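PDB 2YX6: dinitrogenase iron-molybdenum cofactor biosynthesis domain-containing protein from Pyrococcus horikoshii, which is of unknown function but binds ADP and belongs to the dinitrogenase iron-molybdenum cofactor family, whose members are linked to cofactor assembly. Local coordinates for residues 54-59 with 78-83; 70-75 with 85-90; 27-32 with 39-44. All blocks are in the same frame, centred on the assembly; numbering follows the deposited sequence.

Contact 1 of 3, residues 54-59 with 78-83; sequences DLPNFI and EYFNSL
Y79 meets P56 through ring atom CD2, 3.7 Å from P56 CB. Its CG stands anti to the backbone N (chi1 -159°), beside the carbonyl carbon, which sends the ring across to the other helix. The hydroxyl ends near the N57 amide, whose plane is turned 85° from the ring; OH and N57 ND2 are 3.9 Å apart, too far for a bond.

F80 comes next and receives P56 over one ring face. P56 CB sits 4.2 Å from the F80 ring centroid, a CH-pi contact offset toward the rim. At the edge of the same ring, I59 CB lies in plane, 3.7 Å from F80 CE2, so P56 covers one face and I59 meets the rim. F80 also meets F21 of the same chain, and an alanine here would probably leave P56 and I59 facing a gap between the two helices.

S82 turns its hydroxyl back to its own helix, where OG donates to Y79 O at 2.7 Å. L83 closes the row: its CD1 is 4.0 Å from P56 CB and 3.6 Å from N57 OD1, and the same CD1 lies in plane at the edge of the Y79 ring.

Helices 54-61 and 74-82 thus pack side by side on one face of the sheet, I59 and F80 both touching V67 of strand 66-68. The short axes pass 9.5 Å apart at 38°, with P56 seated among Y79, F80 and L83. Cohesion between these segments comes from apolar and CH-pi contacts, which carry little directional preference.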
loop_
_atom_site.group_PDB
_atom_site.type_symbol
_atom_site.label_atom_id
_atom_site.label_comp_id
_atom_site.label_asym_id
_atom_site.label_seq_id
_atom_site.Cartn_x
_atom_site.Cartn_y
_atom_site.Cartn_z
ATOM N N ASP A 54 -4.836 16.857 -7.305
ATOM C CA ASP A 54 -6.146 16.480 -7.849
ATOM C C ASP A 54 -6.373 14.975 -7.879
ATOM O O ASP A 54 -7.261 14.503 -7.226
ATOM C CB ASP A 54 -6.320 17.014 -9.241
ATOM C CG ASP A 54 -6.168 18.501 -9.312
ATOM O OD1 ASP A 54 -6.794 19.224 -8.477
ATOM O OD2 ASP A 54 -5.409 18.935 -10.226
ATOM N N LEU A 55 -5.541 14.258 -8.637
ATOM C CA LEU A 55 -5.628 12.813 -8.756
ATOM C C LEU A 55 -5.642 12.065 -7.473
ATOM O O LEU A 55 -6.529 11.258 -7.289
ATOM C CB LEU A 55 -4.544 12.275 -9.671
ATOM C CG LEU A 55 -5.004 12.161 -11.124
ATOM C CD1 LEU A 55 -3.956 11.502 -12.033
ATOM C CD2 LEU A 55 -6.342 11.382 -11.166
ATOM N N PRO A 56 -4.680 12.311 -6.562
ATOM C CA PRO A 56 -4.751 11.626 -5.268
ATOM C C PRO A 56 -6.025 11.838 -4.506
ATOM O O PRO A 56 -6.557 10.908 -3.867
ATOM C CB PRO A 56 -3.572 12.217 -4.508
ATOM C CG PRO A 56 -2.543 12.431 -5.627
ATOM C CD PRO A 56 -3.406 13.070 -6.690
ATOM N N ASN A 57 -6.518 13.069 -4.573
ATOM C CA ASN A 57 -7.713 13.436 -3.860
ATOM C C ASN A 57 -8.868 12.781 -4.556
ATOM O O ASN A 57 -9.778 12.340 -3.926
ATOM C CB ASN A 57 -7.877 14.967 -3.847
ATOM C CG ASN A 57 -7.135 15.648 -2.663
ATOM O OD1 ASN A 57 -6.903 15.050 -1.599
ATOM N ND2 ASN A 57 -6.852 16.924 -2.827
ATOM N N PHE A 58 -8.823 12.724 -5.865
ATOM C CA PHE A 58 -9.818 11.974 -6.637
ATOM C C PHE A 58 -9.916 10.543 -6.133
ATOM O O PHE A 58 -10.995 10.063 -5.784
ATOM C CB PHE A 58 -9.403 12.008 -8.108
ATOM C CG PHE A 58 -10.266 11.195 -9.000
ATOM C CD1 PHE A 58 -11.533 11.599 -9.287
ATOM C CD2 PHE A 58 -9.819 9.967 -9.498
ATOM C CE1 PHE A 58 -12.361 10.829 -10.109
ATOM C CE2 PHE A 58 -10.622 9.201 -10.297
ATOM C CZ PHE A 58 -11.917 9.642 -10.611
ATOM N N ILE A 59 -8.759 9.877 -6.025
ATOM C CA ILE A 59 -8.710 8.480 -5.530
ATOM C C ILE A 59 -9.242 8.342 -4.086
ATOM O O ILE A 59 -10.146 7.552 -3.835
ATOM C CB ILE A 59 -7.286 7.897 -5.754
ATOM C CG1 ILE A 59 -6.978 7.883 -7.245
ATOM C CG2 ILE A 59 -7.158 6.532 -5.178
ATOM C CD1 ILE A 59 -8.031 7.056 -8.073
ATOM N N GLU A 78 4.283 10.172 -2.723
ATOM C CA GLU A 78 4.346 10.815 -1.394
ATOM C C GLU A 78 3.002 11.487 -0.997
ATOM O O GLU A 78 2.524 11.381 0.152
ATOM C CB GLU A 78 5.478 11.841 -1.376
ATOM C CG GLU A 78 6.830 11.190 -1.336
ATOM C CD GLU A 78 7.935 12.187 -1.627
ATOM O OE1 GLU A 78 7.640 13.281 -2.124
ATOM O OE2 GLU A 78 9.096 11.880 -1.345
ATOM N N TYR A 79 2.380 12.120 -1.975
ATOM C CA TYR A 79 1.099 12.767 -1.775
ATOM C C TYR A 79 0.028 11.698 -1.378
ATOM O O TYR A 79 -0.740 11.911 -0.460
ATOM C CB TYR A 79 0.717 13.579 -3.022
ATOM C CG TYR A 79 -0.295 14.655 -2.751
ATOM C CD1 TYR A 79 0.025 15.990 -2.937
ATOM C CD2 TYR A 79 -1.573 14.345 -2.287
ATOM C CE1 TYR A 79 -0.911 17.016 -2.672
ATOM C CE2 TYR A 79 -2.530 15.337 -2.040
ATOM C CZ TYR A 79 -2.184 16.677 -2.224
ATOM O OH TYR A 79 -3.119 17.676 -1.978
ATOM N N PHE A 80 0.082 10.523 -2.012
ATOM C CA PHE A 80 -0.811 9.407 -1.718
ATOM C C PHE A 80 -0.596 8.950 -0.285
ATOM O O PHE A 80 -1.548 8.780 0.507
ATOM C CB PHE A 80 -0.600 8.239 -2.691
ATOM C CG PHE A 80 -1.474 8.274 -3.942
ATOM C CD1 PHE A 80 -0.901 8.358 -5.208
ATOM C CD2 PHE A 80 -2.845 8.230 -3.856
ATOM C CE1 PHE A 80 -1.680 8.390 -6.339
ATOM C CE2 PHE A 80 -3.656 8.248 -4.981
ATOM C CZ PHE A 80 -3.098 8.342 -6.222
ATOM N N ASN A 81 0.672 8.786 0.060
ATOM C CA ASN A 81 1.074 8.349 1.341
ATOM C C ASN A 81 0.629 9.312 2.446
ATOM O O ASN A 81 0.195 8.880 3.521
ATOM C CB ASN A 81 2.597 8.173 1.309
ATOM C CG ASN A 81 3.029 6.861 0.617
ATOM O OD1 ASN A 81 2.202 6.059 0.134
ATOM N ND2 ASN A 81 4.336 6.674 0.542
ATOM N N SER A 82 0.647 10.607 2.157
ATOM C CA SER A 82 0.255 11.598 3.137
ATOM C C SER A 82 -1.251 11.467 3.397
ATOM O O SER A 82 -1.726 11.849 4.472
ATOM C CB SER A 82 0.631 13.001 2.668
ATOM O OG SER A 82 -0.317 13.449 1.695
ATOM N N LEU A 83 -1.987 10.928 2.433
ATOM C CA LEU A 83 -3.442 10.705 2.528
ATOM C C LEU A 83 -3.764 9.282 3.012
ATOM O O LEU A 83 -4.927 8.801 2.966
ATOM C CB LEU A 83 -4.030 10.931 1.156
ATOM C CG LEU A 83 -3.967 12.375 0.603
ATOM C CD1 LEU A 83 -4.766 12.347 -0.684
ATOM C CD2 LEU A 83 -4.523 13.457 1.580
#

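Contact 2 of 3, residues 70-75 with 85-90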
loop_
_atom_site.group_PDB
_atom_site.type_symbol
_atom_site.label_atom_id
_atom_site.label_comp_id
_atom_site.label_asym_id
_atom_site.label_seq_id
_atom_site.Cartn_x
_atom_site.Cartn_y
_atom_site.Cartn_z
ATOM N N TYR A 70 1.747 1.110 -12.792
ATOM C CA TYR A 70 2.999 0.815 -13.463
ATOM C C TYR A 70 3.982 1.915 -13.032
ATOM O O TYR A 70 4.679 1.792 -12.028
ATOM C CB TYR A 70 2.800 0.773 -14.986
ATOM C CG TYR A 70 4.092 0.351 -15.697
ATOM C CD1 TYR A 70 4.802 1.241 -16.487
ATOM C CD2 TYR A 70 4.610 -0.931 -15.522
ATOM C CE1 TYR A 70 6.035 0.866 -17.092
ATOM C CE2 TYR A 70 5.804 -1.332 -16.138
ATOM C CZ TYR A 70 6.515 -0.416 -16.956
ATOM O OH TYR A 70 7.729 -0.816 -17.581
ATOM N N GLY A 71 3.942 3.029 -13.746
ATOM C CA GLY A 71 4.769 4.185 -13.432
ATOM C C GLY A 71 3.966 5.307 -12.765
ATOM O O GLY A 71 2.798 5.540 -13.060
ATOM N N ILE A 72 4.613 6.008 -11.847
ATOM C CA ILE A 72 3.979 7.102 -11.152
ATOM C C ILE A 72 5.114 7.865 -10.547
ATOM O O ILE A 72 6.172 7.280 -10.274
ATOM C CB ILE A 72 2.982 6.552 -10.090
ATOM C CG1 ILE A 72 2.481 7.703 -9.186
ATOM C CG2 ILE A 72 3.646 5.389 -9.347
ATOM C CD1 ILE A 72 1.496 7.302 -8.137
ATOM N N GLY A 73 4.966 9.176 -10.416
ATOM C CA GLY A 73 6.055 10.001 -9.903
ATOM C C GLY A 73 6.221 9.907 -8.412
ATOM O O GLY A 73 5.289 9.606 -7.686
ATOM N N ARG A 74 7.414 10.201 -7.945
ATOM C CA ARG A 74 7.726 10.169 -6.516
ATOM C C ARG A 74 6.856 11.099 -5.694
ATOM O O ARG A 74 6.403 10.751 -4.606
ATOM C CB ARG A 74 9.176 10.551 -6.313
ATOM C CG ARG A 74 9.750 10.070 -5.034
ATOM C CD ARG A 74 10.483 11.180 -4.264
ATOM N NE ARG A 74 11.275 12.067 -5.111
ATOM C CZ ARG A 74 12.455 11.778 -5.682
ATOM N NH1 ARG A 74 13.012 10.580 -5.557
ATOM N NH2 ARG A 74 13.079 12.713 -6.402
ATOM N N ARG A 75 6.662 12.309 -6.214
ATOM C CA ARG A 75 5.803 13.299 -5.591
ATOM C C ARG A 75 4.368 12.801 -5.412
ATOM O O ARG A 75 3.785 13.048 -4.349
ATOM C CB ARG A 75 5.803 14.574 -6.437
ATOM C CG ARG A 75 5.095 15.731 -5.790
ATOM C CD ARG A 75 5.811 16.188 -4.516
ATOM N NE ARG A 75 4.927 16.973 -3.623
ATOM C CZ ARG A 75 4.114 16.459 -2.684
ATOM N NH1 ARG A 75 3.368 17.270 -1.927
ATOM N NH2 ARG A 75 4.020 15.149 -2.497
ATOM N N ILE A 85 -2.815 6.567 1.782
ATOM C CA ILE A 85 -3.007 5.651 0.649
ATOM C C ILE A 85 -1.660 5.026 0.167
ATOM O O ILE A 85 -0.672 5.733 0.020
ATOM C CB ILE A 85 -3.755 6.336 -0.506
ATOM C CG1 ILE A 85 -5.141 6.869 -0.067
ATOM C CG2 ILE A 85 -3.909 5.421 -1.689
ATOM C CD1 ILE A 85 -5.792 7.570 -1.195
ATOM N N SER A 86 -1.659 3.711 -0.022
ATOM C CA SER A 86 -0.460 2.943 -0.346
ATOM C C SER A 86 -0.431 2.787 -1.813
ATOM O O SER A 86 -1.464 2.614 -2.415
ATOM C CB SER A 86 -0.559 1.525 0.264
ATOM O OG SER A 86 -0.615 1.720 1.655
ATOM N N VAL A 87 0.744 2.777 -2.399
ATOM C CA VAL A 87 0.840 2.694 -3.848
ATOM C C VAL A 87 1.733 1.481 -4.157
ATOM O O VAL A 87 2.779 1.319 -3.507
ATOM C CB VAL A 87 1.484 4.031 -4.450
ATOM C CG1 VAL A 87 1.741 3.955 -6.043
ATOM C CG2 VAL A 87 0.683 5.276 -4.102
ATOM N N VAL A 88 1.363 0.671 -5.148
ATOM C CA VAL A 88 2.232 -0.388 -5.672
ATOM C C VAL A 88 2.639 -0.007 -7.107
ATOM O O VAL A 88 1.758 0.321 -7.931
ATOM C CB VAL A 88 1.513 -1.792 -5.703
ATOM C CG1 VAL A 88 2.503 -2.892 -6.224
ATOM C CG2 VAL A 88 0.999 -2.148 -4.323
ATOM N N THR A 89 3.960 0.016 -7.362
ATOM C CA THR A 89 4.521 0.391 -8.671
ATOM C C THR A 89 5.034 -0.832 -9.377
ATOM O O THR A 89 5.206 -1.862 -8.753
ATOM C CB THR A 89 5.698 1.391 -8.524
ATOM O OG1 THR A 89 6.779 0.769 -7.805
ATOM C CG2 THR A 89 5.232 2.641 -7.783
ATOM N N GLY A 90 5.232 -0.729 -10.698
ATOM C CA GLY A 90 5.686 -1.881 -11.519
ATOM C C GLY A 90 4.638 -2.905 -11.967
ATOM O O GLY A 90 4.964 -3.918 -12.541
#
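I72 and T89 make the tightest side-chain meeting here, their methyls I72 CG2 and T89 CG2 only 3.5 Å apart where the two side chains cross at about a right angle. The other branch of I72 is fully extended, with CG1 anti to the backbone N (chi1 171°) and CD1 stretched on beyond it (chi2 179°). That carries CD1 tip to tip toward V87, 4.0 Å from V87 CG1, which also lies 4.1 Å from I72 CG2. F80 of helix 74-82 packs on both I72 and V87, adding an aromatic side to this buried apolar patch.

At the other end, backbone does the holding. G90 N donates to Y70 O at 2.9 Å, almost straight at 177°, in the carbonyl plane and on a lone pair. The positive phi of G90 suits a glycine as the chain turns there.

Outside this grip the contact is looser. The Y70 side chain starts away from segment 85-90 and its ring meets it loosely, CD2 lying 4.1 Å from G90 C; its hydroxyl instead bonds D110, and K19 makes a cation-pi contact with the ring. Beyond I72 the chain leaves strand 86-88 and runs on through the N-cap G73 into the exposed start of helix 74-82.

V87 is one of the ADP-binding residues of this protein. The segments belong to the beta-alpha-beta crossover of strand 66-68, helix 74-82 and strand 86-88, the parallel half of a mixed sheet ordered as in ribonuclease H-like folds.

Contact 3 of 3, residues 27-32 with 39-44; sequences FVFVDI and NVEVVE
F27 and V43 form the first rung of an antiparallel ladder, exchanging two backbone bonds: F27 N to V43 O and V43 N to F27 O, both 3.1 Å. The second doubly bonded pair is F29 with E41, where F29 N to E41 O and E41 N to F29 O are each 2.9 Å. A fifth bond, D31 N to N39 O, is also 2.9 Å. Between these rungs lie the non-hydrogen-bonded pairs V28 with V42 and V30 with V40. There the CA-H groups of V28, V30 and V40 point at the carbonyls of E41, N39 and F29, supplementing the N-H bonds.

Apolar contacts divide between the two sides of the sheet. On the side bearing F27, F29 and D31, V43 CG2 touches the F29 ring at its edge, 3.5 Å from F29 CE2, the two side chains crossing at about a right angle. V43 reaches it because CG2 occupies the position between backbone N and carbonyl carbon (chi1 -62° for CG1, which lies beside the N). On the other side, V28 CG1 meets V40 CG1 diagonally at 3.9 Å.

The polar pair is D31 with N39. The two stand side by side and point the same way; D31 CB lies 3.8 Å from N39 CB, and the carboxylate and amide planes are 74° apart. Outside the two segments, D31 OD2 makes a salt bridge with R2.

Strands 26-33 and 36-44 are a beta hairpin; the axes of segments 27-32 and 39-44 come within 4.7 Å, and 36-44 is an outermost strand of this chain's mixed sheet. Strand 2-7 flanks 26-33 on its other edge. Helix 54-61 covers F27 and F29 through L55, F58 and I59, while helix 95-103 covers V28 and V30 with I95 and I99.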
loop_
_atom_site.group_PDB
_atom_site.type_symbol
_atom_site.label_atom_id
_atom_site.label_comp_id
_atom_site.label_asym_id
_atom_site.label_seq_id
_atom_site.Cartn_x
_atom_site.Cartn_y
_atom_site.Cartn_z
ATOM N N PHE A 27 -10.062 5.115 -14.531
ATOM C CA PHE A 27 -9.608 4.415 -13.350
ATOM C C PHE A 27 -10.607 3.330 -13.094
ATOM O O PHE A 27 -11.808 3.516 -13.293
ATOM C CB PHE A 27 -9.523 5.329 -12.136
ATOM C CG PHE A 27 -8.170 5.984 -11.975
ATOM C CD1 PHE A 27 -7.210 5.429 -11.116
ATOM C CD2 PHE A 27 -7.816 7.078 -12.750
ATOM C CE1 PHE A 27 -5.949 6.004 -11.003
ATOM C CE2 PHE A 27 -6.525 7.653 -12.648
ATOM C CZ PHE A 27 -5.636 7.140 -11.779
ATOM N N VAL A 28 -10.112 2.217 -12.591
ATOM C CA VAL A 28 -10.954 1.104 -12.129
ATOM C C VAL A 28 -10.816 0.920 -10.617
ATOM O O VAL A 28 -9.729 0.836 -10.098
ATOM C CB VAL A 28 -10.504 -0.211 -12.849
ATOM C CG1 VAL A 28 -11.293 -1.428 -12.381
ATOM C CG2 VAL A 28 -10.556 -0.053 -14.341
ATOM N N PHE A 29 -11.938 0.857 -9.914
ATOM C CA PHE A 29 -12.016 0.730 -8.457
ATOM C C PHE A 29 -12.580 -0.653 -8.213
ATOM O O PHE A 29 -13.654 -1.005 -8.726
ATOM C CB PHE A 29 -12.936 1.823 -7.856
ATOM C CG PHE A 29 -12.395 3.179 -8.011
ATOM C CD1 PHE A 29 -11.480 3.670 -7.086
ATOM C CD2 PHE A 29 -12.686 3.936 -9.129
ATOM C CE1 PHE A 29 -10.923 4.952 -7.230
ATOM C CE2 PHE A 29 -12.121 5.233 -9.286
ATOM C CZ PHE A 29 -11.265 5.732 -8.301
ATOM N N VAL A 30 -11.847 -1.444 -7.462
ATOM C CA VAL A 30 -12.261 -2.829 -7.270
ATOM C C VAL A 30 -12.424 -3.098 -5.795
ATOM O O VAL A 30 -11.430 -2.943 -5.009
ATOM C CB VAL A 30 -11.176 -3.835 -7.775
ATOM C CG1 VAL A 30 -11.718 -5.288 -7.521
ATOM C CG2 VAL A 30 -10.872 -3.603 -9.282
ATOM N N ASP A 31 -13.629 -3.521 -5.401
ATOM C CA ASP A 31 -13.875 -3.907 -4.040
ATOM C C ASP A 31 -13.594 -5.362 -3.793
ATOM O O ASP A 31 -14.238 -6.243 -4.385
ATOM C CB ASP A 31 -15.316 -3.648 -3.646
ATOM C CG ASP A 31 -15.570 -2.205 -3.444
ATOM O OD1 ASP A 31 -15.335 -1.435 -4.391
ATOM O OD2 ASP A 31 -16.020 -1.855 -2.341
ATOM N N ILE A 32 -12.645 -5.609 -2.900
ATOM C CA ILE A 32 -12.188 -6.983 -2.665
ATOM C C ILE A 32 -12.576 -7.372 -1.226
ATOM O O ILE A 32 -12.366 -6.610 -0.263
ATOM C CB ILE A 32 -10.685 -7.135 -3.009
ATOM C CG1 ILE A 32 -10.540 -6.949 -4.517
ATOM C CG2 ILE A 32 -10.151 -8.555 -2.618
ATOM C CD1 ILE A 32 -9.107 -6.742 -5.062
ATOM N N ASN A 39 -17.219 -5.863 -6.377
ATOM C CA ASN A 39 -17.709 -4.750 -7.148
ATOM C C ASN A 39 -16.576 -4.238 -8.025
ATOM O O ASN A 39 -15.413 -4.198 -7.558
ATOM C CB ASN A 39 -18.183 -3.703 -6.171
ATOM C CG ASN A 39 -19.058 -2.662 -6.804
ATOM O OD1 ASN A 39 -18.584 -1.606 -7.263
ATOM N ND2 ASN A 39 -20.360 -2.911 -6.785
ATOM N N VAL A 40 -16.898 -3.908 -9.281
ATOM C CA VAL A 40 -15.986 -3.175 -10.158
ATOM C C VAL A 40 -16.652 -1.867 -10.583
ATOM O O VAL A 40 -17.838 -1.830 -10.886
ATOM C CB VAL A 40 -15.630 -3.972 -11.387
ATOM C CG1 VAL A 40 -14.832 -3.112 -12.420
ATOM C CG2 VAL A 40 -14.906 -5.259 -10.993
ATOM N N GLU A 41 -15.900 -0.777 -10.541
ATOM C CA GLU A 41 -16.446 0.530 -10.858
ATOM C C GLU A 41 -15.470 1.160 -11.800
ATOM O O GLU A 41 -14.286 1.252 -11.492
ATOM C CB GLU A 41 -16.683 1.338 -9.569
ATOM C CG GLU A 41 -16.833 2.848 -9.768
ATOM C CD GLU A 41 -18.131 3.434 -9.190
ATOM O OE1 GLU A 41 -18.465 4.592 -9.582
ATOM O OE2 GLU A 41 -18.848 2.761 -8.374
ATOM N N VAL A 42 -15.976 1.585 -12.961
ATOM C CA VAL A 42 -15.155 2.095 -14.033
ATOM C C VAL A 42 -15.541 3.554 -14.281
ATOM O O VAL A 42 -16.607 3.823 -14.838
ATOM C CB VAL A 42 -15.421 1.327 -15.292
ATOM C CG1 VAL A 42 -14.532 1.820 -16.345
ATOM C CG2 VAL A 42 -15.196 -0.199 -15.053
ATOM N N VAL A 43 -14.738 4.493 -13.799
ATOM C CA VAL A 43 -15.101 5.935 -13.992
ATOM C C VAL A 43 -14.025 6.684 -14.762
ATOM O O VAL A 43 -12.918 6.162 -14.966
ATOM C CB VAL A 43 -15.447 6.621 -12.676
ATOM C CG1 VAL A 43 -16.692 5.943 -12.003
ATOM C CG2 VAL A 43 -14.293 6.527 -11.776
ATOM N N GLU A 44 -14.336 7.891 -15.231
ATOM C CA GLU A 44 -13.315 8.660 -15.909
ATOM C C GLU A 44 -12.769 9.772 -15.057
ATOM O O GLU A 44 -13.356 10.151 -14.035
ATOM C CB GLU A 44 -13.727 9.091 -17.332
ATOM C CG GLU A 44 -15.127 9.571 -17.482
ATOM C CD GLU A 44 -15.364 10.221 -18.880
ATOM O OE1 GLU A 44 -16.173 9.685 -19.707
ATOM O OE2 GLU A 44 -14.705 11.266 -19.172
#

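Contacts 1 and 2 share helix 74-82 and touch, their centres 11 Å apart: F80 CB packs on V87 CG2 at 3.5 Å, F80 CE1 on I72 CD1 at 3.8 Å, and F80 O probably bonds I85 N at 2.9 Å. Contact 3 meets contact 1 through helix 54-61, where I59 CD1 lies 3.5 Å from F29 CZ; these centres are about 17 Å apart. Contacts 2 and 3 do not touch, with nearest atoms about 8 Å apart, though both reach the same sheet. The ADP site involves N81 in contact 1, V87 in contact 2, and K114; no ADP is bound to this chain. Contacts 1 and 2 also touch the second subunit.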